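Local coordinates for transferrin binding protein B (Actinobacillus suis, PDB 3PQU) that probably binds host transferrin at the bacterial surface, as a lipoprotein of the outer membrane that serves iron acquisition, at residues I80-L94 and G148-P160. Residues are numbered along the deposited sequence; the frame is centred on the assembly and turned at random.
Sequences IWNENIDEIPHLKEL and GIDGYIYYLGTSP
His90 lies flat over the phenol ring of Tyr152, a face-to-face stack with centroids 3.7 Å apart and planes only 8° from parallel. His90 CG comes to 3.4 Å from Tyr152 CE2. Two residues along the strand, Tyr154 meets Pro89, which takes the same role in aliphatic form: its CD sits over a face of the Tyr154 ring, 3.7 Å from Tyr154 CE1, in a CH-pi contact, while Ile88 CD1 reaches the hydroxyl of that tyrosine. Further on, Leu156, whose CG stands anti to its backbone N (chi1 177°), turns its two methyls toward the loop, with CD1 4.1 Å from Ile80 CG1 and CD2 3.7 Å from the backbone O of Asn82. Ile85 CG2 closes the row against Thr158 CB.

Polar bonds hold the stacked pair and the loop. The His90 ring is gripped at both nitrogens: ND1 donates in the ring plane to Glu93 OE1 (2.9 Å), and NE2 is bonded to Glu45, which should fix its rotation above the tyrosine. A water links Glu93 OE1 to Tyr152 OH, and another joins the backbone carbonyls of Asn82 and Gly157. Successive Asx turns at Asn82 and Asn84 shape the loop. In the N-lobe handle, the chain leaves edge strand 78-80 at Ile80, and the loop and the start of helix 91-97 then lie over part of one face of that antiparallel sheet, where strand 150-157 runs between strands 43-47 and 121-128.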
# COMPACT_ATOMS: atom_id res chain seq x y z
N ILE A 80 9.14 -4.74 -1.00
CA ILE A 80 9.74 -4.20 0.21
C ILE A 80 8.66 -3.52 1.03
O ILE A 80 7.59 -3.19 0.51
CB ILE A 80 10.90 -3.25 -0.09
CG1 ILE A 80 10.47 -2.13 -1.03
CG2 ILE A 80 12.08 -4.02 -0.70
CD1 ILE A 80 11.61 -1.14 -1.32
N TRP A 81 8.92 -3.32 2.31
CA TRP A 81 7.83 -2.97 3.21
C TRP A 81 8.25 -2.14 4.41
O TRP A 81 7.49 -2.03 5.38
CB TRP A 81 7.08 -4.23 3.68
CG TRP A 81 7.93 -5.18 4.47
CD1 TRP A 81 8.31 -5.04 5.78
CD2 TRP A 81 8.50 -6.41 4.01
NE1 TRP A 81 9.08 -6.11 6.16
CE2 TRP A 81 9.21 -6.97 5.10
CE3 TRP A 81 8.47 -7.10 2.80
CZ2 TRP A 81 9.89 -8.18 4.99
CZ3 TRP A 81 9.16 -8.30 2.70
CH2 TRP A 81 9.85 -8.83 3.79
N ASN A 82 9.43 -1.52 4.35
CA ASN A 82 9.89 -0.69 5.47
C ASN A 82 8.95 0.47 5.75
O ASN A 82 8.56 1.21 4.84
CB ASN A 82 11.32 -0.18 5.25
CG ASN A 82 11.93 0.45 6.53
OD1 ASN A 82 11.23 1.07 7.32
ND2 ASN A 82 13.23 0.27 6.72
N GLU A 83 8.58 0.63 7.02
CA GLU A 83 7.63 1.66 7.44
C GLU A 83 8.27 3.03 7.52
O GLU A 83 7.59 4.05 7.47
CB GLU A 83 7.02 1.32 8.81
CG GLU A 83 6.88 -0.17 9.08
CD GLU A 83 8.14 -0.79 9.65
OE1 GLU A 83 8.59 -1.82 9.12
OE2 GLU A 83 8.69 -0.23 10.64
N ASN A 84 9.59 3.06 7.66
CA ASN A 84 10.31 4.31 7.81
C ASN A 84 10.98 4.70 6.50
O ASN A 84 12.03 4.17 6.16
CB ASN A 84 11.36 4.18 8.92
CG ASN A 84 12.14 5.45 9.12
OD1 ASN A 84 11.82 6.49 8.54
ND2 ASN A 84 13.19 5.39 9.93
N ILE A 85 10.37 5.64 5.77
CA ILE A 85 10.87 5.98 4.44
C ILE A 85 12.13 6.82 4.51
O ILE A 85 12.77 7.06 3.50
CB ILE A 85 9.82 6.70 3.57
CG1 ILE A 85 9.48 8.07 4.15
CG2 ILE A 85 8.58 5.83 3.40
CD1 ILE A 85 8.63 8.91 3.23
N ASP A 86 12.47 7.27 5.71
CA ASP A 86 13.74 7.94 5.95
C ASP A 86 14.89 6.96 5.83
O ASP A 86 16.01 7.34 5.51
CB ASP A 86 13.76 8.60 7.33
CG ASP A 86 12.82 9.80 7.41
OD1 ASP A 86 12.50 10.38 6.35
OD2 ASP A 86 12.42 10.15 8.54
N GLU A 87 14.62 5.68 6.09
CA GLU A 87 15.62 4.64 5.91
C GLU A 87 15.64 4.20 4.44
O GLU A 87 14.86 3.35 4.04
CB GLU A 87 15.30 3.43 6.78
CG GLU A 87 15.38 3.67 8.27
CD GLU A 87 15.09 2.41 9.06
OE1 GLU A 87 14.74 2.52 10.26
OE2 GLU A 87 15.20 1.31 8.48
N ILE A 88 16.52 4.80 3.65
CA ILE A 88 16.67 4.44 2.25
C ILE A 88 17.07 2.96 2.12
O ILE A 88 17.99 2.50 2.79
CB ILE A 88 17.70 5.36 1.56
CG1 ILE A 88 17.31 6.83 1.73
CG2 ILE A 88 17.84 5.02 0.08
CD1 ILE A 88 15.99 7.23 1.02
N PRO A 89 16.36 2.20 1.28
CA PRO A 89 16.67 0.76 1.23
C PRO A 89 18.14 0.49 0.90
O PRO A 89 18.66 1.12 -0.01
CB PRO A 89 15.77 0.23 0.10
CG PRO A 89 14.61 1.18 0.06
CD PRO A 89 15.17 2.55 0.48
N HIS A 90 18.78 -0.43 1.62
CA HIS A 90 20.17 -0.83 1.36
C HIS A 90 21.26 0.25 1.61
O HIS A 90 22.45 -0.04 1.50
CB HIS A 90 20.29 -1.43 -0.05
CG HIS A 90 19.50 -2.69 -0.23
ND1 HIS A 90 19.95 -3.92 0.20
CD2 HIS A 90 18.27 -2.91 -0.77
CE1 HIS A 90 19.04 -4.84 -0.07
NE2 HIS A 90 18.02 -4.25 -0.66
N LEU A 91 20.88 1.48 1.96
CA LEU A 91 21.88 2.54 2.13
C LEU A 91 22.95 2.18 3.18
O LEU A 91 24.15 2.36 2.96
CB LEU A 91 21.23 3.89 2.46
CG LEU A 91 22.22 5.07 2.54
CD1 LEU A 91 22.87 5.34 1.17
CD2 LEU A 91 21.59 6.36 3.10
N LYS A 92 22.50 1.65 4.31
CA LYS A 92 23.39 1.22 5.38
C LYS A 92 24.27 0.06 4.92
O LYS A 92 25.48 0.06 5.16
CB LYS A 92 22.59 0.81 6.62
CG LYS A 92 23.41 0.11 7.70
CD LYS A 92 24.06 1.10 8.66
CE LYS A 92 25.03 0.40 9.62
NZ LYS A 92 24.48 -0.88 10.15
N GLU A 93 23.66 -0.93 4.27
CA GLU A 93 24.40 -2.07 3.74
C GLU A 93 25.51 -1.61 2.79
O GLU A 93 26.62 -2.10 2.89
CB GLU A 93 23.47 -3.00 2.95
CG GLU A 93 22.88 -4.16 3.72
CD GLU A 93 21.99 -5.03 2.82
OE1 GLU A 93 22.23 -5.08 1.58
OE2 GLU A 93 21.04 -5.66 3.34
N LEU A 94 25.18 -0.73 1.85
CA LEU A 94 26.16 -0.24 0.88
C LEU A 94 27.31 0.53 1.58
O LEU A 94 28.48 0.35 1.25
CB LEU A 94 25.49 0.66 -0.16
CG LEU A 94 24.51 -0.00 -1.15
CD1 LEU A 94 23.90 1.04 -2.07
CD2 LEU A 94 25.22 -1.08 -1.99
N GLY A 148 32.18 -1.96 -10.86
CA GLY A 148 31.44 -0.78 -11.26
C GLY A 148 30.22 -0.51 -10.37
O GLY A 148 30.21 -0.85 -9.19
N ILE A 149 29.20 0.13 -10.93
CA ILE A 149 27.99 0.48 -10.14
C ILE A 149 27.37 -0.74 -9.48
O ILE A 149 27.22 -1.79 -10.10
CB ILE A 149 26.95 1.25 -10.99
CG1 ILE A 149 27.44 2.68 -11.26
CG2 ILE A 149 25.54 1.29 -10.33
CD1 ILE A 149 26.56 3.44 -12.23
N ASP A 150 27.04 -0.61 -8.20
CA ASP A 150 26.34 -1.66 -7.47
C ASP A 150 25.23 -1.02 -6.68
O ASP A 150 25.50 -0.13 -5.87
CB ASP A 150 27.28 -2.38 -6.48
CG ASP A 150 26.63 -3.61 -5.87
OD1 ASP A 150 26.77 -3.85 -4.65
OD2 ASP A 150 25.95 -4.33 -6.62
N GLY A 151 23.99 -1.45 -6.90
CA GLY A 151 22.89 -0.83 -6.18
C GLY A 151 21.54 -1.31 -6.64
O GLY A 151 21.45 -2.41 -7.20
N TYR A 152 20.51 -0.48 -6.45
CA TYR A 152 19.13 -0.89 -6.64
C TYR A 152 18.28 0.20 -7.28
O TYR A 152 18.54 1.39 -7.09
CB TYR A 152 18.52 -1.24 -5.28
CG TYR A 152 19.27 -2.31 -4.54
CD1 TYR A 152 18.83 -3.63 -4.54
CD2 TYR A 152 20.44 -2.00 -3.85
CE1 TYR A 152 19.54 -4.63 -3.85
CE2 TYR A 152 21.15 -2.98 -3.16
CZ TYR A 152 20.70 -4.29 -3.17
OH TYR A 152 21.42 -5.24 -2.49
N ILE A 153 17.28 -0.21 -8.03
CA ILE A 153 16.23 0.70 -8.49
C ILE A 153 15.02 0.36 -7.61
O ILE A 153 14.76 -0.81 -7.36
CB ILE A 153 15.88 0.44 -9.95
CG1 ILE A 153 17.16 0.55 -10.83
CG2 ILE A 153 14.77 1.39 -10.41
CD1 ILE A 153 17.93 1.90 -10.73
N TYR A 154 14.28 1.35 -7.14
CA TYR A 154 13.18 1.03 -6.24
C TYR A 154 12.12 2.13 -6.19
O TYR A 154 12.35 3.25 -6.64
CB TYR A 154 13.71 0.79 -4.82
CG TYR A 154 13.97 2.10 -4.07
CD1 TYR A 154 13.06 2.59 -3.12
CD2 TYR A 154 15.08 2.87 -4.36
CE1 TYR A 154 13.29 3.79 -2.45
CE2 TYR A 154 15.32 4.08 -3.70
CZ TYR A 154 14.41 4.53 -2.76
OH TYR A 154 14.64 5.72 -2.11
N TYR A 155 10.98 1.79 -5.61
CA TYR A 155 10.09 2.79 -5.05
C TYR A 155 9.57 2.28 -3.72
O TYR A 155 9.47 1.07 -3.50
CB TYR A 155 8.93 3.17 -6.02
CG TYR A 155 7.75 2.19 -6.03
CD1 TYR A 155 6.71 2.31 -5.12
CD2 TYR A 155 7.69 1.15 -6.96
CE1 TYR A 155 5.62 1.42 -5.13
CE2 TYR A 155 6.62 0.25 -6.98
CZ TYR A 155 5.59 0.39 -6.05
OH TYR A 155 4.51 -0.48 -6.06
N LEU A 156 9.22 3.19 -2.83
CA LEU A 156 8.64 2.81 -1.56
C LEU A 156 7.70 3.90 -1.08
O LEU A 156 8.06 5.07 -1.06
CB LEU A 156 9.74 2.61 -0.51
CG LEU A 156 9.28 2.26 0.89
CD1 LEU A 156 8.53 0.93 0.88
CD2 LEU A 156 10.48 2.20 1.82
N GLY A 157 6.48 3.52 -0.70
CA GLY A 157 5.52 4.49 -0.25
C GLY A 157 5.02 4.17 1.14
O GLY A 157 5.18 3.04 1.62
N THR A 158 4.42 5.16 1.78
CA THR A 158 3.85 4.97 3.09
C THR A 158 2.43 5.53 3.10
O THR A 158 2.09 6.39 2.29
CB THR A 158 4.72 5.63 4.19
OG1 THR A 158 4.19 5.32 5.49
CG2 THR A 158 4.73 7.14 4.01
N SER A 159 1.61 5.02 4.02
CA SER A 159 0.21 5.42 4.12
C SER A 159 -0.59 5.28 2.82
O SER A 159 -1.00 6.27 2.23
CB SER A 159 0.12 6.86 4.61
OG SER A 159 -1.23 7.27 4.63
N PRO A 160 -0.81 4.03 2.37
CA PRO A 160 -1.61 3.81 1.15
C PRO A 160 -2.97 4.48 1.32
O PRO A 160 -3.63 4.27 2.34
CB PRO A 160 -1.80 2.29 1.12
CG PRO A 160 -0.67 1.75 1.95
CD PRO A 160 -0.42 2.77 3.02
O HOH W 1 6.21 2.34 4.24
O HOH W 2 24.03 -4.69 -0.65